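Local coordinates for putative Outer membrane protein (Helicobacter pylori, PDB 6GW5) that acts as SabA, an outer membrane adhesin, of which this chain is the adhesin domain that probably recognises Lewis X-type glycans as a lectin, at residues 16-21 with 356-361; 61-66 with 325-330; 212-217 with 287-292. All blocks are in the same frame, centred on the assembly; numbering follows the deposited sequence.

How the contacts relate
The three contacts are spread along an elongated, mostly helical domain. Contact 1 pairs helix 3-32 with helix 348-370 at one end, its centre 36 Å from that of the chain, whereas contact 2 lies near the middle, 9 Å from it. Contact 3 falls on the other side of the chain's centre, 56 Å from contact 1 between centres. Contacts 2 and 3 are closer, with centres 22 Å apart and nearest atoms about 11 Å apart, and Phe75 of helix 60-79, which carries 61-66, packs against Val216 of contact 3. In sequence each contact encloses the next, 212-217/287-292 being innermost. All three are structural packing between helices.

Contact 1: 16-21 with 356-361; sequences SQYLNQ and VTTYNN
The phenol of Tyr18 lies across helix 348-370, with Asn361 CB over one face of its ring. That carbon sits 3.8 Å from the centroid of the Tyr18 ring, offset toward the rim on the CZ and CE2 side, in a CH-pi contact. The amide of Asn361 comes level with the hydroxyl, CG 4.0 Å from Tyr18 OH, its plane turned 30° from the ring. Thr358 meets the other end of the tyrosine obliquely: its CG2 is 3.9 Å from Tyr18 CD1 and 3.5 Å from Tyr18 O. With chi1 at -58°, Thr358 CG2 stands anti to the backbone N and faces the tyrosine, while OG1, beside that N, bonds Glu354 O. Gln21, one turn after Tyr18, crosses the threonine at about a right angle, its CB 4.0 Å from Thr358 CG2. The two short segments are near-antiparallel, with axes 9.4 Å apart and a signed crossing angle of -148°. Segment 16-21 falls in a predicted coiled coil, and Leu19 packs on helix 403-415. No hydrogen bond joins the two segments; cohesion comes from van der Waals packing and the CH-pi contact, while a polar link, Gln21 NE2 to Glu354 OE2, joins the helices just before segment 356-361.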
loop_
_atom_site.group_PDB
_atom_site.type_symbol
_atom_site.label_atom_id
_atom_site.label_comp_id
_atom_site.label_asym_id
_atom_site.label_seq_id
_atom_site.Cartn_x
_atom_site.Cartn_y
_atom_site.Cartn_z
ATOM N N SER A 16 -33.153 -9.220 17.923
ATOM C CA SER A 16 -31.963 -8.615 18.458
ATOM C C SER A 16 -31.021 -8.247 17.352
ATOM O O SER A 16 -30.415 -7.190 17.390
ATOM C CB SER A 16 -31.278 -9.580 19.400
ATOM O OG SER A 16 -30.117 -8.991 19.928
ATOM N N GLN A 17 -30.906 -9.120 16.369
ATOM C CA GLN A 17 -30.061 -8.793 15.261
ATOM C C GLN A 17 -30.671 -7.640 14.471
ATOM O O GLN A 17 -29.953 -6.726 14.131
ATOM C CB GLN A 17 -29.534 -10.019 14.476
ATOM C CG GLN A 17 -29.848 -10.102 12.983
ATOM C CD GLN A 17 -29.331 -8.966 12.088
ATOM O OE1 GLN A 17 -30.135 -8.426 11.349
ATOM N NE2 GLN A 17 -28.046 -8.604 12.138
ATOM N N TYR A 18 -31.976 -7.631 14.230
ATOM C CA TYR A 18 -32.567 -6.499 13.468
ATOM C C TYR A 18 -32.277 -5.168 14.175
ATOM O O TYR A 18 -32.061 -4.137 13.527
ATOM C CB TYR A 18 -34.081 -6.642 13.270
ATOM C CG TYR A 18 -34.580 -7.724 12.315
ATOM C CD1 TYR A 18 -33.952 -7.977 11.082
ATOM C CD2 TYR A 18 -35.757 -8.440 12.610
ATOM C CE1 TYR A 18 -34.437 -8.947 10.214
ATOM C CE2 TYR A 18 -36.265 -9.384 11.739
ATOM C CZ TYR A 18 -35.601 -9.642 10.550
ATOM O OH TYR A 18 -36.095 -10.613 9.700
ATOM N N LEU A 19 -32.324 -5.196 15.503
ATOM C CA LEU A 19 -32.124 -3.993 16.292
ATOM C C LEU A 19 -30.680 -3.536 16.225
ATOM O O LEU A 19 -30.405 -2.360 16.254
ATOM C CB LEU A 19 -32.531 -4.222 17.734
ATOM C CG LEU A 19 -34.006 -4.577 17.934
ATOM C CD1 LEU A 19 -34.299 -4.866 19.404
ATOM C CD2 LEU A 19 -34.965 -3.509 17.423
ATOM N N ASN A 20 -29.745 -4.451 16.157
ATOM C CA ASN A 20 -28.359 -4.042 16.052
ATOM C C ASN A 20 -28.121 -3.423 14.727
ATOM O O ASN A 20 -27.357 -2.482 14.614
ATOM C CB ASN A 20 -27.429 -5.222 16.245
ATOM C CG ASN A 20 -27.207 -5.543 17.710
ATOM O OD1 ASN A 20 -27.894 -6.331 18.274
ATOM N ND2 ASN A 20 -26.268 -4.882 18.317
ATOM N N GLN A 21 -28.798 -3.989 13.727
ATOM C CA GLN A 21 -28.704 -3.577 12.339
ATOM C C GLN A 21 -29.250 -2.148 12.216
ATOM O O GLN A 21 -28.646 -1.287 11.610
ATOM C CB GLN A 21 -29.510 -4.586 11.475
ATOM C CG GLN A 21 -29.314 -4.492 9.983
ATOM C CD GLN A 21 -28.001 -5.093 9.470
ATOM O OE1 GLN A 21 -27.309 -5.877 10.159
ATOM N NE2 GLN A 21 -27.668 -4.757 8.249
ATOM N N VAL A 356 -35.390 0.660 6.373
ATOM C CA VAL A 356 -36.846 0.616 6.377
ATOM C C VAL A 356 -37.295 -0.853 6.388
ATOM O O VAL A 356 -38.111 -1.223 7.221
ATOM C CB VAL A 356 -37.481 1.400 5.207
ATOM C CG1 VAL A 356 -38.980 1.196 5.182
ATOM C CG2 VAL A 356 -37.208 2.876 5.330
ATOM N N THR A 357 -36.763 -1.667 5.472
ATOM C CA THR A 357 -37.088 -3.086 5.475
ATOM C C THR A 357 -36.825 -3.659 6.856
ATOM O O THR A 357 -37.634 -4.364 7.392
ATOM C CB THR A 357 -36.252 -3.871 4.467
ATOM O OG1 THR A 357 -36.316 -3.222 3.207
ATOM C CG2 THR A 357 -36.739 -5.262 4.305
ATOM N N THR A 358 -35.671 -3.357 7.404
ATOM C CA THR A 358 -35.284 -3.909 8.671
ATOM C C THR A 358 -36.192 -3.452 9.831
ATOM O O THR A 358 -36.446 -4.205 10.743
ATOM C CB THR A 358 -33.816 -3.596 8.952
ATOM O OG1 THR A 358 -33.027 -4.133 7.889
ATOM C CG2 THR A 358 -33.349 -4.230 10.263
ATOM N N TYR A 359 -36.693 -2.235 9.772
ATOM C CA TYR A 359 -37.591 -1.763 10.784
ATOM C C TYR A 359 -38.880 -2.519 10.700
ATOM O O TYR A 359 -39.410 -2.967 11.714
ATOM C CB TYR A 359 -37.851 -0.279 10.588
ATOM C CG TYR A 359 -39.120 0.238 11.238
ATOM C CD1 TYR A 359 -39.296 0.211 12.607
ATOM C CD2 TYR A 359 -40.137 0.786 10.452
ATOM C CE1 TYR A 359 -40.467 0.700 13.186
ATOM C CE2 TYR A 359 -41.295 1.299 11.013
ATOM C CZ TYR A 359 -41.454 1.255 12.385
ATOM O OH TYR A 359 -42.589 1.779 12.956
ATOM N N ASN A 360 -39.424 -2.578 9.486
ATOM C CA ASN A 360 -40.659 -3.298 9.228
ATOM C C ASN A 360 -40.567 -4.751 9.655
ATOM O O ASN A 360 -41.408 -5.228 10.416
ATOM C CB ASN A 360 -41.082 -3.115 7.803
ATOM C CG ASN A 360 -41.812 -1.802 7.612
ATOM O OD1 ASN A 360 -42.890 -1.564 8.159
ATOM N ND2 ASN A 360 -41.219 -0.931 6.883
ATOM N N ASN A 361 -39.461 -5.397 9.307
ATOM C CA ASN A 361 -39.213 -6.758 9.775
ATOM C C ASN A 361 -39.207 -6.848 11.265
ATOM O O ASN A 361 -39.778 -7.766 11.823
ATOM C CB ASN A 361 -37.915 -7.365 9.205
ATOM C CG ASN A 361 -38.022 -7.668 7.713
ATOM O OD1 ASN A 361 -39.090 -7.985 7.178
ATOM N ND2 ASN A 361 -36.928 -7.549 7.039
#

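Contact 2: 61-66 with 325-330; sequences IFNAVQ and QNNVSY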
loop_
_atom_site.group_PDB
_atom_site.type_symbol
_atom_site.label_atom_id
_atom_site.label_comp_id
_atom_site.label_asym_id
_atom_site.label_seq_id
_atom_site.Cartn_x
_atom_site.Cartn_y
_atom_site.Cartn_z
ATOM N N ILE A 61 4.240 8.118 -2.773
ATOM C CA ILE A 61 4.759 7.407 -3.943
ATOM C C ILE A 61 6.151 7.944 -4.386
ATOM O O ILE A 61 7.053 7.162 -4.742
ATOM C CB ILE A 61 3.748 7.362 -5.083
ATOM C CG1 ILE A 61 2.434 6.681 -4.632
ATOM C CG2 ILE A 61 4.316 6.594 -6.289
ATOM C CD1 ILE A 61 2.558 5.244 -4.132
ATOM N N PHE A 62 6.366 9.252 -4.286
ATOM C CA PHE A 62 7.680 9.790 -4.581
ATOM C C PHE A 62 8.688 9.098 -3.693
ATOM O O PHE A 62 9.703 8.642 -4.182
ATOM C CB PHE A 62 7.757 11.306 -4.390
ATOM C CG PHE A 62 9.045 11.895 -4.855
ATOM C CD1 PHE A 62 9.218 12.260 -6.169
ATOM C CD2 PHE A 62 10.120 12.038 -3.981
ATOM C CE1 PHE A 62 10.438 12.779 -6.603
ATOM C CE2 PHE A 62 11.326 12.570 -4.398
ATOM C CZ PHE A 62 11.491 12.946 -5.716
ATOM N N ASN A 63 8.395 9.005 -2.391
ATOM C CA ASN A 63 9.365 8.504 -1.402
ATOM C C ASN A 63 9.643 7.003 -1.628
ATOM O O ASN A 63 10.773 6.536 -1.559
ATOM C CB ASN A 63 8.884 8.821 0.022
ATOM C CG ASN A 63 8.873 10.319 0.335
ATOM O OD1 ASN A 63 9.565 11.090 -0.309
ATOM N ND2 ASN A 63 8.043 10.729 1.302
ATOM N N ALA A 64 8.602 6.275 -1.958
ATOM C CA ALA A 64 8.735 4.891 -2.348
ATOM C C ALA A 64 9.607 4.725 -3.574
ATOM O O ALA A 64 10.449 3.853 -3.595
ATOM C CB ALA A 64 7.361 4.267 -2.554
ATOM N N VAL A 65 9.477 5.601 -4.560
ATOM C CA VAL A 65 10.390 5.579 -5.710
ATOM C C VAL A 65 11.852 5.830 -5.310
ATOM O O VAL A 65 12.731 5.094 -5.719
ATOM C CB VAL A 65 9.968 6.610 -6.797
ATOM C CG1 VAL A 65 11.088 6.876 -7.817
ATOM C CG2 VAL A 65 8.717 6.139 -7.506
ATOM N N GLN A 66 12.101 6.899 -4.571
ATOM C CA GLN A 66 13.404 7.141 -4.010
ATOM C C GLN A 66 14.047 5.896 -3.439
ATOM O O GLN A 66 15.183 5.571 -3.757
ATOM C CB GLN A 66 13.300 8.152 -2.862
ATOM C CG GLN A 66 13.910 9.498 -3.173
ATOM C CD GLN A 66 15.406 9.380 -3.451
ATOM O OE1 GLN A 66 16.224 9.123 -2.549
ATOM N NE2 GLN A 66 15.762 9.550 -4.703
ATOM N N GLN A 325 7.298 3.565 5.679
ATOM C CA GLN A 325 6.498 3.092 6.820
ATOM C C GLN A 325 5.723 4.227 7.496
ATOM O O GLN A 325 4.539 4.097 7.755
ATOM C CB GLN A 325 7.354 2.388 7.876
ATOM C CG GLN A 325 6.521 1.720 8.946
ATOM C CD GLN A 325 7.283 0.774 9.880
ATOM O OE1 GLN A 325 6.748 -0.244 10.251
ATOM N NE2 GLN A 325 8.532 1.094 10.239
ATOM N N ASN A 326 6.378 5.344 7.760
ATOM C CA ASN A 326 5.674 6.423 8.411
ATOM C C ASN A 326 4.568 7.006 7.530
ATOM O O ASN A 326 3.496 7.347 8.058
ATOM C CB ASN A 326 6.639 7.517 8.867
ATOM C CG ASN A 326 7.609 7.033 9.938
ATOM O OD1 ASN A 326 7.351 6.065 10.684
ATOM N ND2 ASN A 326 8.761 7.669 9.983
ATOM N N ASN A 327 4.858 7.178 6.228
ATOM C CA ASN A 327 3.865 7.694 5.309
ATOM C C ASN A 327 2.660 6.822 5.327
ATOM O O ASN A 327 1.541 7.317 5.284
ATOM C CB ASN A 327 4.336 7.757 3.852
ATOM C CG ASN A 327 5.368 8.848 3.566
ATOM O OD1 ASN A 327 6.005 8.807 2.524
ATOM N ND2 ASN A 327 5.617 9.732 4.488
ATOM N N VAL A 328 2.871 5.520 5.387
ATOM C CA VAL A 328 1.749 4.598 5.308
ATOM C C VAL A 328 0.804 4.735 6.481
ATOM O O VAL A 328 -0.392 4.739 6.302
ATOM C CB VAL A 328 2.208 3.137 5.148
ATOM C CG1 VAL A 328 1.073 2.160 5.413
ATOM C CG2 VAL A 328 2.737 2.929 3.730
ATOM N N SER A 329 1.309 4.841 7.685
ATOM C CA SER A 329 0.386 5.004 8.775
ATOM C C SER A 329 -0.127 6.439 8.810
ATOM O O SER A 329 -1.324 6.659 9.029
ATOM C CB SER A 329 1.000 4.556 10.097
ATOM O OG SER A 329 2.327 4.965 10.133
ATOM N N TYR A 330 0.756 7.406 8.639
ATOM C CA TYR A 330 0.343 8.795 8.828
ATOM C C TYR A 330 -0.831 9.136 7.894
ATOM O O TYR A 330 -1.923 9.556 8.338
ATOM C CB TYR A 330 1.508 9.734 8.606
ATOM C CG TYR A 330 1.171 11.193 8.666
ATOM C CD1 TYR A 330 1.152 11.881 9.877
ATOM C CD2 TYR A 330 0.909 11.920 7.504
ATOM C CE1 TYR A 330 0.867 13.242 9.929
ATOM C CE2 TYR A 330 0.651 13.293 7.539
ATOM C CZ TYR A 330 0.616 13.938 8.756
ATOM O OH TYR A 330 0.360 15.262 8.785
#
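Asn63 and Asn327 meet amide to amide, the only residue pair touching across the segments, joined by one hydrogen bond. Asn63 ND2 donates to Asn327 OD1 over 3.1 Å, with a nearly straight N-H...O angle of 166°. The donor lies in the carbonyl plane of Asn327 and uses a lone pair of the oxygen, while the acceptor lies close to the amide plane of Asn63. Both partners thus use the directions that suit them, although the side chains cross at about a right angle and the two amide planes are 31° apart. Asn327 OD1 also comes within 3.8 Å of Asn63 CB. In both residues CG is anti to the carbonyl carbon (chi1 about -70°), which sends the two amides into the gap between segments whose nearest CA atoms, those of Asn63 and Asn327, are 8.7 Å apart.

The amide nitrogen of Asn63 has a second acceptor, Thr57 O, in the turn leading into helix 60-79. One buried group therefore ties that turn and helix 317-346 together, and the two bonds should fix the rotation of the amide. Its oxygen, Asn63 OD1, lies in plane at the edge of the Phe62 ring. The start of the helix is held further by Ser59 OG, which is bonded to Phe62 N, and by Asn52 OD1, bonded to Ile61 N.

Farther out, Asn63 touches Thr323 one turn before Asn327, and Gln66 touches Glu320. Behind 61-66, Ile61 packs on Ala230 and Ser234 of helix 215-240 and on Val271 of helix 255-283; Val328 rests on Ala275 and Gln276 of helix 255-283, which thereby contacts both helices. Phe62 faces the loop residues Asn147 and Leu149. The polar pair is buried between helices 60-79 and 317-346, with helices 215-240 and 255-283 behind.

Contact 3: 212-217 with 287-292; sequences TQYAVL and KDQYRY. Unlike the reference sequence in segment 212-217: Leu217 (reference Phe).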
loop_
_atom_site.group_PDB
_atom_site.type_symbol
_atom_site.label_atom_id
_atom_site.label_comp_id
_atom_site.label_asym_id
_atom_site.label_seq_id
_atom_site.Cartn_x
_atom_site.Cartn_y
_atom_site.Cartn_z
ATOM N N THR A 212 19.506 -14.022 -9.916
ATOM C CA THR A 212 18.117 -14.477 -9.691
ATOM C C THR A 212 17.975 -15.502 -8.582
ATOM O O THR A 212 16.873 -15.885 -8.265
ATOM C CB THR A 212 17.472 -15.070 -10.990
ATOM O OG1 THR A 212 18.422 -15.862 -11.723
ATOM C CG2 THR A 212 16.948 -13.964 -11.873
ATOM N N GLN A 213 19.080 -16.016 -8.051
ATOM C CA GLN A 213 19.035 -16.944 -6.908
ATOM C C GLN A 213 19.054 -16.214 -5.588
ATOM O O GLN A 213 18.775 -16.807 -4.546
ATOM C CB GLN A 213 20.212 -17.936 -6.967
ATOM C CG GLN A 213 20.181 -18.849 -8.188
ATOM C CD GLN A 213 18.964 -19.738 -8.169
ATOM O OE1 GLN A 213 18.868 -20.672 -7.361
ATOM N NE2 GLN A 213 17.999 -19.412 -9.009
ATOM N N TYR A 214 19.388 -14.932 -5.620
ATOM C CA TYR A 214 19.395 -14.098 -4.411
ATOM C C TYR A 214 18.084 -13.278 -4.264
ATOM O O TYR A 214 17.711 -12.476 -5.132
ATOM C CB TYR A 214 20.629 -13.196 -4.438
ATOM C CG TYR A 214 21.939 -13.994 -4.483
ATOM C CD1 TYR A 214 22.508 -14.503 -3.309
ATOM C CD2 TYR A 214 22.566 -14.271 -5.669
ATOM C CE1 TYR A 214 23.678 -15.251 -3.334
ATOM C CE2 TYR A 214 23.745 -15.041 -5.698
ATOM C CZ TYR A 214 24.304 -15.527 -4.529
ATOM O OH TYR A 214 25.473 -16.253 -4.519
ATOM N N ALA A 215 17.360 -13.506 -3.181
ATOM C CA ALA A 215 16.073 -12.832 -2.982
ATOM C C ALA A 215 16.148 -11.317 -3.123
ATOM O O ALA A 215 15.178 -10.675 -3.539
ATOM C CB ALA A 215 15.524 -13.200 -1.616
ATOM N N VAL A 216 17.267 -10.726 -2.708
ATOM C CA VAL A 216 17.414 -9.290 -2.779
ATOM C C VAL A 216 17.208 -8.800 -4.189
ATOM O O VAL A 216 16.637 -7.706 -4.396
ATOM C CB VAL A 216 18.761 -8.818 -2.198
ATOM C CG1 VAL A 216 19.982 -9.340 -2.986
ATOM C CG2 VAL A 216 18.796 -7.290 -2.048
ATOM N N LEU A 217 17.681 -9.576 -5.161
ATOM C CA LEU A 217 17.521 -9.141 -6.525
ATOM C C LEU A 217 16.076 -9.270 -6.918
ATOM O O LEU A 217 15.512 -8.360 -7.480
ATOM C CB LEU A 217 18.399 -9.934 -7.494
ATOM C CG LEU A 217 18.000 -9.607 -8.953
ATOM C CD1 LEU A 217 18.966 -8.671 -9.654
ATOM C CD2 LEU A 217 17.763 -10.877 -9.751
ATOM N N LYS A 287 18.004 -10.999 5.919
ATOM C CA LYS A 287 18.762 -10.046 6.733
ATOM C C LYS A 287 20.228 -9.884 6.270
ATOM O O LYS A 287 20.713 -8.767 6.157
ATOM C CB LYS A 287 18.688 -10.404 8.222
ATOM C CG LYS A 287 19.205 -9.276 9.125
ATOM C CD LYS A 287 18.858 -9.402 10.599
ATOM C CE LYS A 287 19.652 -8.382 11.427
ATOM N NZ LYS A 287 19.492 -8.537 12.905
ATOM N N ASP A 288 20.876 -10.997 5.999
ATOM C CA ASP A 288 22.252 -11.023 5.576
ATOM C C ASP A 288 22.519 -10.259 4.300
ATOM O O ASP A 288 23.484 -9.575 4.190
ATOM C CB ASP A 288 22.785 -12.461 5.557
ATOM C CG ASP A 288 22.156 -13.337 4.484
ATOM O OD1 ASP A 288 21.050 -13.079 4.033
ATOM O OD2 ASP A 288 22.766 -14.336 4.106
ATOM N N GLN A 289 21.626 -10.392 3.352
ATOM C CA GLN A 289 21.691 -9.676 2.064
ATOM C C GLN A 289 21.400 -8.199 2.226
ATOM O O GLN A 289 21.935 -7.403 1.474
ATOM C CB GLN A 289 20.721 -10.276 1.041
ATOM C CG GLN A 289 21.086 -11.684 0.651
ATOM C CD GLN A 289 20.025 -12.379 -0.183
ATOM O OE1 GLN A 289 19.232 -11.749 -0.876
ATOM N NE2 GLN A 289 20.026 -13.686 -0.142
ATOM N N TYR A 290 20.487 -7.873 3.144
ATOM C CA TYR A 290 20.067 -6.501 3.404
ATOM C C TYR A 290 21.221 -5.763 4.048
ATOM O O TYR A 290 21.414 -4.598 3.742
ATOM C CB TYR A 290 18.761 -6.379 4.255
ATOM C CG TYR A 290 18.380 -4.923 4.452
ATOM C CD1 TYR A 290 17.686 -4.237 3.467
ATOM C CD2 TYR A 290 18.840 -4.197 5.544
ATOM C CE1 TYR A 290 17.417 -2.883 3.574
ATOM C CE2 TYR A 290 18.564 -2.846 5.667
ATOM C CZ TYR A 290 17.840 -2.191 4.690
ATOM O OH TYR A 290 17.573 -0.840 4.754
ATOM N N ARG A 291 22.042 -6.442 4.844
ATOM C CA ARG A 291 23.239 -5.797 5.398
ATOM C C ARG A 291 24.228 -5.330 4.341
ATOM O O ARG A 291 24.947 -4.360 4.558
ATOM C CB ARG A 291 23.940 -6.675 6.408
ATOM C CG ARG A 291 23.436 -6.380 7.808
ATOM C CD ARG A 291 23.848 -7.382 8.883
ATOM N NE ARG A 291 25.300 -7.576 8.960
ATOM C CZ ARG A 291 26.227 -6.688 9.405
ATOM N NH1 ARG A 291 25.895 -5.443 9.805
ATOM N NH2 ARG A 291 27.534 -7.042 9.429
ATOM N N TYR A 292 24.290 -6.038 3.220
ATOM C CA TYR A 292 25.168 -5.648 2.130
ATOM C C TYR A 292 24.487 -4.514 1.386
ATOM O O TYR A 292 25.118 -3.499 1.072
ATOM C CB TYR A 292 25.455 -6.798 1.159
ATOM C CG TYR A 292 26.574 -7.759 1.564
ATOM C CD1 TYR A 292 26.395 -8.680 2.546
ATOM C CD2 TYR A 292 27.792 -7.773 0.877
ATOM C CE1 TYR A 292 27.399 -9.561 2.870
ATOM C CE2 TYR A 292 28.791 -8.642 1.209
ATOM C CZ TYR A 292 28.587 -9.531 2.197
ATOM O OH TYR A 292 29.562 -10.420 2.506
HETATM O O HOH W 1 17.989 -15.511 -1.441
#
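Gln289 reaches across from helix 287-293 to the first turn of helix 215-240, where its amide meets the backbone at Ala215 and Val216. Just before it, the carboxylate of Asp288 bends toward the following residue, OD1 taking a weak bond from Gln289 N, and its side chain rests on Ile205. The chain of Gln289 is extended beyond CG (chi2 171°), and this reach brings OE1 to 2.9 Å from Val216 N. The hydrogen bond has an N-H...O angle of 150° and arrives nearly along the C=O axis. Alongside, Val216 CG1 lies 4.1 Å from Gln289 CD. The other half of the amide works through a water: Gln289 NE2 donates to it over 3.0 Å, and Ala215 N does so over 2.7 Å. With Tyr214 at the N-cap position, the N-H groups of Ala215 and Val216 open helix 215-240 and lack acceptors from a preceding turn; OE1 accepts from Val216 N, while the water accepts from Ala215 N and is also held by NE2. NE2 also stands at the edge of the Tyr214 ring, 4.1 Å from Tyr214 CD1, with ring and amide planes 76° apart; the phenol hydroxyl is bonded to Ser207 OG. Next in sequence, Tyr290 leans on Leu317 and Ile321 of helix 317-346, and Arg291 NH2 bonds Gly197 O. Tyr292 meets Trp190 edge-to-face, and Tyr292 OH bonds Ile205 N.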